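Local coordinates for capsid protein (Infectious hypodermal and hematopoietic necrosis virus, PDB 3N7X) that assembles, as sixty copies with a beta-barrel core, into the icosahedral shell of a shrimp densovirus and binds calcium ions, at residues N80-A93 / D168-L180. Sequence-based numbering, arbitrary orientation.
With CA (calcium ion), chain B.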
loop_
_atom_site.group_PDB
_atom_site.type_symbol
_atom_site.label_atom_id
_atom_site.label_comp_id
_atom_site.label_asym_id
_atom_site.label_seq_id
_atom_site.Cartn_x
_atom_site.Cartn_y
_atom_site.Cartn_z
ATOM N N ASN A 80 16.037 36.676 90.841
ATOM C CA ASN A 80 17.182 36.865 91.717
ATOM C C ASN A 80 18.209 35.750 91.597
ATOM O O ASN A 80 19.405 35.988 91.750
ATOM C CB ASN A 80 16.713 36.968 93.167
ATOM C CG ASN A 80 15.552 37.923 93.333
ATOM O OD1 ASN A 80 14.455 37.683 92.817
ATOM N ND2 ASN A 80 15.784 39.020 94.050
ATOM N N LEU A 81 17.745 34.535 91.326
ATOM C CA LEU A 81 18.655 33.402 91.215
ATOM C C LEU A 81 19.554 33.480 89.995
ATOM O O LEU A 81 20.576 32.804 89.936
ATOM C CB LEU A 81 17.873 32.089 91.178
ATOM C CG LEU A 81 17.056 31.721 92.422
ATOM C CD1 LEU A 81 16.393 30.375 92.199
ATOM C CD2 LEU A 81 17.955 31.667 93.654
ATOM N N TYR A 82 19.185 34.310 89.024
ATOM C CA TYR A 82 19.972 34.431 87.800
ATOM C C TYR A 82 20.807 35.704 87.720
ATOM O O TYR A 82 21.901 35.693 87.162
ATOM C CB TYR A 82 19.050 34.378 86.581
ATOM C CG TYR A 82 18.109 33.193 86.548
ATOM C CD1 TYR A 82 18.452 32.012 85.878
ATOM C CD2 TYR A 82 16.862 33.259 87.174
ATOM C CE1 TYR A 82 17.569 30.929 85.830
ATOM C CE2 TYR A 82 15.978 32.187 87.134
ATOM C CZ TYR A 82 16.334 31.031 86.462
ATOM O OH TYR A 82 15.441 29.988 86.416
ATOM N N LEU A 83 20.289 36.801 88.266
ATOM C CA LEU A 83 20.996 38.080 88.224
ATOM C C LEU A 83 22.031 38.254 89.332
ATOM O O LEU A 83 22.835 39.188 89.301
ATOM C CB LEU A 83 19.986 39.233 88.261
ATOM C CG LEU A 83 19.371 39.642 86.918
ATOM C CD1 LEU A 83 18.955 38.418 86.130
ATOM C CD2 LEU A 83 18.186 40.554 87.161
ATOM N N TYR A 84 22.006 37.352 90.309
ATOM C CA TYR A 84 22.957 37.395 91.416
ATOM C C TYR A 84 23.803 36.137 91.424
ATOM O O TYR A 84 23.447 35.132 90.806
ATOM C CB TYR A 84 22.225 37.495 92.754
ATOM C CG TYR A 84 21.663 38.859 93.048
ATOM C CD1 TYR A 84 22.417 39.807 93.741
ATOM C CD2 TYR A 84 20.381 39.211 92.626
ATOM C CE1 TYR A 84 21.904 41.077 94.010
ATOM C CE2 TYR A 84 19.858 40.475 92.888
ATOM C CZ TYR A 84 20.621 41.403 93.581
ATOM O OH TYR A 84 20.102 42.650 93.852
ATOM N N GLY A 85 24.921 36.207 92.134
ATOM C CA GLY A 85 25.815 35.073 92.265
ATOM C C GLY A 85 26.408 35.113 93.662
ATOM O O GLY A 85 25.876 35.794 94.542
ATOM N N LEU A 86 27.509 34.400 93.874
ATOM C CA LEU A 86 28.150 34.387 95.181
ATOM C C LEU A 86 29.491 35.102 95.172
ATOM O O LEU A 86 30.283 34.937 94.245
ATOM C CB LEU A 86 28.357 32.951 95.660
ATOM C CG LEU A 86 27.080 32.152 95.903
ATOM C CD1 LEU A 86 27.438 30.777 96.441
ATOM C CD2 LEU A 86 26.187 32.898 96.885
ATOM N N LYS A 87 29.730 35.900 96.210
ATOM C CA LYS A 87 30.979 36.637 96.377
ATOM C C LYS A 87 32.000 35.572 96.803
ATOM O O LYS A 87 31.746 34.807 97.737
ATOM C CB LYS A 87 30.788 37.677 97.479
ATOM C CG LYS A 87 31.847 38.752 97.590
ATOM C CD LYS A 87 31.626 39.513 98.892
ATOM C CE LYS A 87 32.543 40.713 99.036
ATOM N NZ LYS A 87 32.106 41.827 98.155
ATOM N N SER A 88 33.145 35.517 96.129
ATOM C CA SER A 88 34.152 34.500 96.428
ATOM C C SER A 88 34.720 34.508 97.844
ATOM O O SER A 88 35.098 33.460 98.375
ATOM C CB SER A 88 35.312 34.595 95.432
ATOM O OG SER A 88 36.082 35.764 95.645
ATOM N N SER A 89 34.778 35.680 98.460
ATOM C CA SER A 89 35.339 35.785 99.797
ATOM C C SER A 89 34.465 35.257 100.929
ATOM O O SER A 89 34.971 34.609 101.839
ATOM C CB SER A 89 35.734 37.235 100.089
ATOM O OG SER A 89 34.625 38.110 99.985
ATOM N N ASP A 90 33.161 35.510 100.883
ATOM C CA ASP A 90 32.289 35.052 101.963
ATOM C C ASP A 90 31.035 34.302 101.532
ATOM O O ASP A 90 30.146 34.066 102.349
ATOM C CB ASP A 90 31.866 36.239 102.828
ATOM C CG ASP A 90 31.179 37.329 102.025
ATOM O OD1 ASP A 90 30.698 37.037 100.904
ATOM O OD2 ASP A 90 31.107 38.477 102.519
ATOM N N SER A 91 30.954 33.942 100.257
ATOM C CA SER A 91 29.792 33.221 99.742
ATOM C C SER A 91 28.476 33.970 99.960
ATOM O O SER A 91 27.416 33.354 100.078
ATOM C CB SER A 91 29.698 31.837 100.390
ATOM O OG SER A 91 30.839 31.054 100.083
ATOM N N SER A 92 28.540 35.295 100.018
ATOM C CA SER A 92 27.336 36.098 100.206
ATOM C C SER A 92 26.760 36.442 98.833
ATOM O O SER A 92 27.450 36.332 97.815
ATOM C CB SER A 92 27.665 37.391 100.958
ATOM O OG SER A 92 28.425 38.277 100.149
ATOM N N ALA A 93 25.500 36.857 98.801
ATOM C CA ALA A 93 24.873 37.212 97.536
ATOM C C ALA A 93 25.456 38.526 97.022
ATOM O O ALA A 93 25.641 39.473 97.783
ATOM C CB ALA A 93 23.362 37.342 97.714
ATOM N N ASP A 168 14.138 32.618 108.437
ATOM C CA ASP A 168 15.151 33.652 108.364
ATOM C C ASP A 168 16.086 33.379 107.197
ATOM O O ASP A 168 17.248 33.799 107.207
ATOM C CB ASP A 168 15.954 33.686 109.664
ATOM C CG ASP A 168 16.546 32.325 110.021
ATOM O OD1 ASP A 168 17.540 32.289 110.784
ATOM O OD2 ASP A 168 16.012 31.292 109.546
ATOM N N VAL A 169 15.584 32.671 106.195
ATOM C CA VAL A 169 16.401 32.347 105.035
ATOM C C VAL A 169 16.756 33.604 104.223
ATOM O O VAL A 169 15.940 34.509 104.069
ATOM C CB VAL A 169 15.680 31.308 104.145
ATOM C CG1 VAL A 169 14.363 31.872 103.655
ATOM C CG2 VAL A 169 16.572 30.904 102.989
ATOM N N THR A 170 17.987 33.653 103.718
ATOM C CA THR A 170 18.468 34.792 102.938
ATOM C C THR A 170 18.622 34.449 101.461
ATOM O O THR A 170 18.592 33.278 101.081
ATOM C CB THR A 170 19.853 35.245 103.419
ATOM O OG1 THR A 170 20.813 34.228 103.105
ATOM C CG2 THR A 170 19.849 35.484 104.919
ATOM N N LEU A 171 18.804 35.471 100.630
ATOM C CA LEU A 171 18.995 35.234 99.210
ATOM C C LEU A 171 20.244 34.377 99.000
ATOM O O LEU A 171 20.266 33.491 98.140
ATOM C CB LEU A 171 19.148 36.553 98.453
ATOM C CG LEU A 171 19.537 36.398 96.977
ATOM C CD1 LEU A 171 18.513 35.530 96.275
ATOM C CD2 LEU A 171 19.639 37.763 96.302
ATOM N N ALA A 172 21.285 34.635 99.787
ATOM C CA ALA A 172 22.517 33.863 99.665
ATOM C C ALA A 172 22.243 32.366 99.839
ATOM O O ALA A 172 22.761 31.543 99.084
ATOM C CB ALA A 172 23.540 34.331 100.697
ATOM N N LYS A 173 21.431 32.014 100.832
ATOM C CA LYS A 173 21.100 30.613 101.080
ATOM C C LYS A 173 20.451 29.982 99.847
ATOM O O LYS A 173 20.850 28.901 99.408
ATOM C CB LYS A 173 20.152 30.497 102.277
ATOM C CG LYS A 173 20.793 30.834 103.615
ATOM C CD LYS A 173 21.581 29.657 104.178
ATOM C CE LYS A 173 20.643 28.522 104.602
ATOM N NZ LYS A 173 21.358 27.338 105.178
ATOM N N TRP A 174 19.448 30.660 99.293
ATOM C CA TRP A 174 18.763 30.154 98.112
ATOM C C TRP A 174 19.726 29.953 96.945
ATOM O O TRP A 174 19.597 28.997 96.182
ATOM C CB TRP A 174 17.647 31.103 97.685
ATOM C CG TRP A 174 16.412 31.019 98.526
ATOM C CD1 TRP A 174 15.972 31.940 99.432
ATOM C CD2 TRP A 174 15.420 29.987 98.490
ATOM N NE1 TRP A 174 14.764 31.553 99.953
ATOM C CE2 TRP A 174 14.401 30.357 99.393
ATOM C CE3 TRP A 174 15.290 28.789 97.777
ATOM C CZ2 TRP A 174 13.263 29.573 99.603
ATOM C CZ3 TRP A 174 14.156 28.005 97.985
ATOM C CH2 TRP A 174 13.157 28.404 98.891
ATOM N N ILE A 175 20.684 30.858 96.796
ATOM C CA ILE A 175 21.652 30.730 95.720
ATOM C C ILE A 175 22.541 29.530 96.015
ATOM O O ILE A 175 22.922 28.780 95.117
ATOM C CB ILE A 175 22.521 31.993 95.603
ATOM C CG1 ILE A 175 21.662 33.163 95.126
ATOM C CG2 ILE A 175 23.675 31.748 94.645
ATOM C CD1 ILE A 175 22.434 34.451 94.936
ATOM N N GLN A 176 22.866 29.346 97.287
ATOM C CA GLN A 176 23.709 28.234 97.697
ATOM C C GLN A 176 23.025 26.892 97.457
ATOM O O GLN A 176 23.668 25.918 97.055
ATOM C CB GLN A 176 24.061 28.365 99.182
ATOM C CG GLN A 176 25.285 29.227 99.468
ATOM C CD GLN A 176 25.250 29.874 100.854
ATOM O OE1 GLN A 176 24.803 29.266 101.832
ATOM N NE2 GLN A 176 25.734 31.110 100.942
ATOM N N ASN A 177 21.715 26.846 97.678
ATOM C CA ASN A 177 21.000 25.588 97.537
ATOM C C ASN A 177 19.491 25.769 97.660
ATOM O O ASN A 177 19.011 26.763 98.210
ATOM C CB ASN A 177 21.465 24.640 98.659
ATOM C CG ASN A 177 21.250 23.170 98.333
ATOM O OD1 ASN A 177 22.097 22.532 97.702
ATOM N ND2 ASN A 177 20.117 22.628 98.761
ATOM N N PRO A 178 18.721 24.820 97.112
ATOM C CA PRO A 178 17.265 24.922 97.222
ATOM C C PRO A 178 16.994 24.774 98.720
ATOM O O PRO A 178 17.656 23.983 99.392
ATOM C CB PRO A 178 16.782 23.716 96.424
ATOM C CG PRO A 178 17.809 23.633 95.328
ATOM C CD PRO A 178 19.107 23.849 96.069
ATOM N N GLN A 179 16.038 25.530 99.246
ATOM C CA GLN A 179 15.738 25.478 100.674
ATOM C C GLN A 179 14.495 24.663 101.015
ATOM O O GLN A 179 13.611 24.471 100.176
ATOM C CB GLN A 179 15.595 26.903 101.210
ATOM C CG GLN A 179 16.850 27.739 101.029
ATOM C CD GLN A 179 18.053 27.118 101.722
ATOM O OE1 GLN A 179 18.015 26.847 102.922
ATOM N NE2 GLN A 179 19.127 26.894 100.970
ATOM N N LEU A 180 14.430 24.182 102.254
ATOM C CA LEU A 180 13.290 23.388 102.691
ATOM C C LEU A 180 12.025 24.209 102.896
ATOM O O LEU A 180 12.056 25.312 103.443
ATOM C CB LEU A 180 13.620 22.642 103.985
ATOM C CG LEU A 180 14.559 21.438 103.875
ATOM C CD1 LEU A 180 14.754 20.838 105.260
ATOM C CD2 LEU A 180 13.975 20.397 102.919
HETATM CA CA CA B . 25.825 25.102 96.619
HETATM O O HOH W 1 25.395 26.826 94.987
HETATM O O HOH W 2 24.643 23.666 98.106
HETATM O O HOH W 3 27.276 23.353 97.433
#
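The short helix 171-176, whose C-terminal end carries a calcium site, packs in this parvovirus capsid protein against the beta-hairpin formed by strands 84-86 and 93-95, and Ile-175 fills the junction. Its CD1 lies 3.8 Å from Tyr-84 CB and also touches Gly-85 O and Ala-93 CB. Beta-branching lets this one residue serve two sides: chi1 of -68° sends CG1 with CD1 toward Tyr-84 and Ala-93, and CG2 toward Leu-86, whose CD2 it meets at 3.6 Å, the two side chains running antiparallel alongside one another. A turn earlier, Leu-171 lays CD2 over one face of the Tyr-84 ring, a CH-pi contact 4.1 Å from the centroid, while its CD1 reaches Asn-80 CB. Tyrosine suits this buried place: its ring face takes the methyl, and its OH is satisfied by Ile-225 O. Small side chains let the backbones close in to 4.6 Å between Ala-93 CA and Ala-172 CA. Beyond the apolar patch, Gln-176 extends its amide to Ser-91 O, NE2 to O 2.9 Å, a weak bond bent to 126°. The same residue turns its backbone O to the calcium at 2.4 Å, joined by three waters, Tyr-55 O and Glu-191 of a neighbouring subunit. Apolar packing thus holds the helix against the hairpin, while its last carbonyl, probably made more negative by the helix dipole, serves a calcium ion that bridges two subunits.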